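Local coordinates for protein carbonic anhydrase (Neosartorya fumigata, PDB 6LAC) that probably catalyses the reversible hydration of carbon dioxide to hydrogencarbonate as a zinc-dependent carbonic anhydrase of the beta class, at residues C92-G97 and S109-L114. The protein carries 1 engineered substitution. Sequence-based numbering, arbitrary orientation.
Sequences CHIASG and SVLDTL. With ZN (zinc ion), chain C.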
ATOM      1  N   CYS A  92      -6.081  -0.422  14.715  1.00 12.48           N
ATOM      2  CA  CYS A  92      -6.711  -0.494  13.377  1.00 12.56           C
ATOM      3  C   CYS A  92      -8.178  -0.112  13.455  1.00 13.03           C
ATOM      4  O   CYS A  92      -8.904  -0.640  14.274  1.00 15.16           O
ATOM      5  CB  CYS A  92      -6.544  -1.922  12.884  1.00 11.55           C
ATOM      6  SG  CYS A  92      -6.972  -2.127  11.130  1.00 11.43           S
ATOM      7  N   HIS A  93      -8.658   0.761  12.587  1.00 13.81           N
ATOM      8  CA  HIS A  93     -10.081   1.127  12.496  1.00 16.18           C
ATOM      9  C   HIS A  93     -10.803   0.166  11.585  1.00 16.24           C
ATOM     10  O   HIS A  93     -12.035  -0.025  11.675  1.00 23.30           O
ATOM     11  CB  HIS A  93     -10.263   2.584  12.048  1.00 18.66           C
ATOM     12  CG  HIS A  93      -9.679   3.541  13.008  1.00 22.41           C
ATOM     13  ND1 HIS A  93     -10.323   3.971  14.148  1.00 33.92           N
ATOM     14  CD2 HIS A  93      -8.469   4.124  13.031  1.00 30.87           C
ATOM     15  CE1 HIS A  93      -9.529   4.792  14.819  1.00 30.95           C
ATOM     16  NE2 HIS A  93      -8.396   4.900  14.161  1.00 35.00           N
ATOM     17  N   ILE A  94     -10.085  -0.549  10.724  1.00 16.47           N
ATOM     18  CA  ILE A  94     -10.727  -1.481   9.784  1.00 15.32           C
ATOM     19  C   ILE A  94     -10.963  -2.807  10.518  1.00 16.30           C
ATOM     20  O   ILE A  94     -12.136  -3.311  10.512  1.00 19.63           O
ATOM     21  CB  ILE A  94      -9.895  -1.557   8.486  1.00 15.94           C
ATOM     22  CG1 ILE A  94      -9.900  -0.221   7.745  1.00 15.47           C
ATOM     23  CG2 ILE A  94     -10.381  -2.684   7.614  1.00 15.24           C
ATOM     24  CD1 ILE A  94      -8.836  -0.129   6.701  1.00 16.00           C
ATOM     25  N   ALA A  95      -9.945  -3.460  11.080  1.00 16.33           N
ATOM     26  CA  ALA A  95     -10.122  -4.727  11.850  1.00 17.04           C
ATOM     27  C   ALA A  95     -10.485  -4.376  13.292  1.00 16.99           C
ATOM     28  O   ALA A  95      -9.641  -4.414  14.168  1.00 15.25           O
ATOM     29  CB  ALA A  95      -8.923  -5.621  11.728  1.00 16.18           C
ATOM     30  N   SER A  96     -11.724  -3.919  13.470  1.00 20.42           N
ATOM     31  CA  SER A  96     -12.183  -3.388  14.773  1.00 21.63           C
ATOM     32  C   SER A  96     -13.694  -3.473  14.825  1.00 22.76           C
ATOM     33  O   SER A  96     -14.348  -3.556  13.785  1.00 23.04           O
ATOM     34  CB  SER A  96     -11.718  -1.986  15.083  1.00 25.97           C
ATOM     35  OG  SER A  96     -12.623  -0.994  14.637  1.00 34.31           O
ATOM     36  N   GLY A  97     -14.201  -3.443  16.051  1.00 19.95           N
ATOM     37  CA  GLY A  97     -15.641  -3.337  16.335  1.00 23.55           C
ATOM     38  C   GLY A  97     -16.421  -4.485  15.751  1.00 25.17           C
ATOM     39  O   GLY A  97     -15.854  -5.611  15.578  1.00 21.90           O
ATOM     40  N   SER A 109     -16.804  -9.117   4.409  1.00 20.93           N
ATOM     41  CA  SER A 109     -17.120 -10.567   4.578  1.00 20.62           C
ATOM     42  C   SER A 109     -15.995 -11.253   5.371  1.00 19.96           C
ATOM     43  O   SER A 109     -16.270 -12.085   6.278  1.00 18.78           O
ATOM     44  CB  SER A 109     -17.352 -11.263   3.272  1.00 24.17           C
ATOM     45  OG  SER A 109     -18.237 -10.528   2.431  1.00 30.39           O
ATOM     46  N   VAL A 110     -14.738 -10.931   5.089  1.00 19.07           N
ATOM     47  CA  VAL A 110     -13.604 -11.509   5.869  1.00 18.82           C
ATOM     48  C   VAL A 110     -13.772 -11.196   7.350  1.00 17.55           C
ATOM     49  O   VAL A 110     -13.645 -12.089   8.191  1.00 16.95           O
ATOM     50  CB  VAL A 110     -12.273 -10.971   5.341  1.00 20.86           C
ATOM     51  CG1 VAL A 110     -11.111 -11.332   6.270  1.00 21.29           C
ATOM     52  CG2 VAL A 110     -12.093 -11.473   3.924  1.00 22.79           C
ATOM     53  N   LEU A 111     -14.076  -9.943   7.671  1.00 17.68           N
ATOM     54  CA  LEU A 111     -14.213  -9.545   9.090  1.00 19.17           C
ATOM     55  C   LEU A 111     -15.482 -10.183   9.693  1.00 18.94           C
ATOM     56  O   LEU A 111     -15.422 -10.562  10.864  1.00 19.71           O
ATOM     57  CB  LEU A 111     -14.229  -8.017   9.183  1.00 20.43           C
ATOM     58  CG  LEU A 111     -12.890  -7.369   8.867  1.00 23.37           C
ATOM     59  CD1 LEU A 111     -13.018  -5.870   8.871  1.00 24.43           C
ATOM     60  CD2 LEU A 111     -11.794  -7.786   9.818  1.00 24.80           C
ATOM     61  N   ASP A 112     -16.569 -10.289   8.923  1.00 19.18           N
ATOM     62  CA  ASP A 112     -17.788 -10.951   9.443  1.00 19.74           C
ATOM     63  C   ASP A 112     -17.403 -12.386   9.792  1.00 17.03           C
ATOM     64  O   ASP A 112     -17.794 -12.882  10.887  1.00 19.13           O
ATOM     65  CB  ASP A 112     -18.969 -10.778   8.481  1.00 24.15           C
ATOM     66  CG  ASP A 112     -19.625  -9.401   8.529  1.00 29.81           C
ATOM     67  OD1 ASP A 112     -19.397  -8.643   9.513  1.00 34.23           O
ATOM     68  OD2 ASP A 112     -20.343  -9.081   7.578  1.00 37.33           O
ATOM     69  N   THR A 113     -16.751 -13.098   8.879  1.00 16.21           N
ATOM     70  CA  THR A 113     -16.316 -14.469   9.141  1.00 16.91           C
ATOM     71  C   THR A 113     -15.353 -14.567  10.330  1.00 19.22           C
ATOM     72  O   THR A 113     -15.470 -15.514  11.095  1.00 18.41           O
ATOM     73  CB  THR A 113     -15.715 -15.080   7.889  1.00 20.08           C
ATOM     74  OG1 THR A 113     -16.826 -15.299   7.030  1.00 19.82           O
ATOM     75  CG2 THR A 113     -14.987 -16.369   8.163  1.00 19.08           C
ATOM     76  N   LEU A 114     -14.386 -13.654  10.500  1.00 17.81           N
ATOM     77  CA  LEU A 114     -13.534 -13.681  11.709  1.00 18.07           C
ATOM     78  C   LEU A 114     -14.415 -13.619  12.939  1.00 18.72           C
ATOM     79  O   LEU A 114     -14.165 -14.325  13.894  1.00 20.64           O
ATOM     80  CB  LEU A 114     -12.575 -12.496  11.770  1.00 21.60           C
ATOM     81  CG  LEU A 114     -11.331 -12.602  10.931  1.00 23.96           C
ATOM     82  CD1 LEU A 114     -10.574 -11.283  11.075  1.00 24.61           C
ATOM     83  CD2 LEU A 114     -10.490 -13.796  11.359  1.00 22.39           C
TER
HETATM   84 ZN    ZN C 201      -5.455  -0.793  10.006  1.00 10.25          ZN
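L111 reaches from helix 107-117 to the 92-97 loop and sets one methyl of its fork on each of two successive residues, I94 and A95. With CG anti to its own carbonyl carbon (chi1 -70°), the side chain leans beside the backbone N, and its two methyls meet the loop at a slant. CD1 comes up against the main chain, 3.2 Å from I94 O, and more loosely against I94 CG2 at 4.3 Å; CD2 rests on A95, 4.0 Å from A95 CA and almost as near to A95 CB. No hydrogen bond crosses, so the contact is van der Waals packing alone, completed by M61 and L103 around L111. The loop surface it covers is an inverse gamma turn centred on A95, closed by a weak hydrogen bond from S96 N to I94 O. Just ahead of this turn, the loop following strand 83-89 of the beta-carbonic anhydrase fold supplies the last zinc ligand in the sequence: C92 SG, swung anti to its backbone N (chi1 -169°), binds the metal at 2.3 Å beside C34, D36 and H89. The same sulfur accepts the N-H of A95 at 3.3 Å (SG to N) in a nearly straight bond (170°), a second, directional partner that ties the turn to the zinc site. The side chain of I94 packs on D36 and L58, and Y74 of the second subunit lies against both I94 and H93.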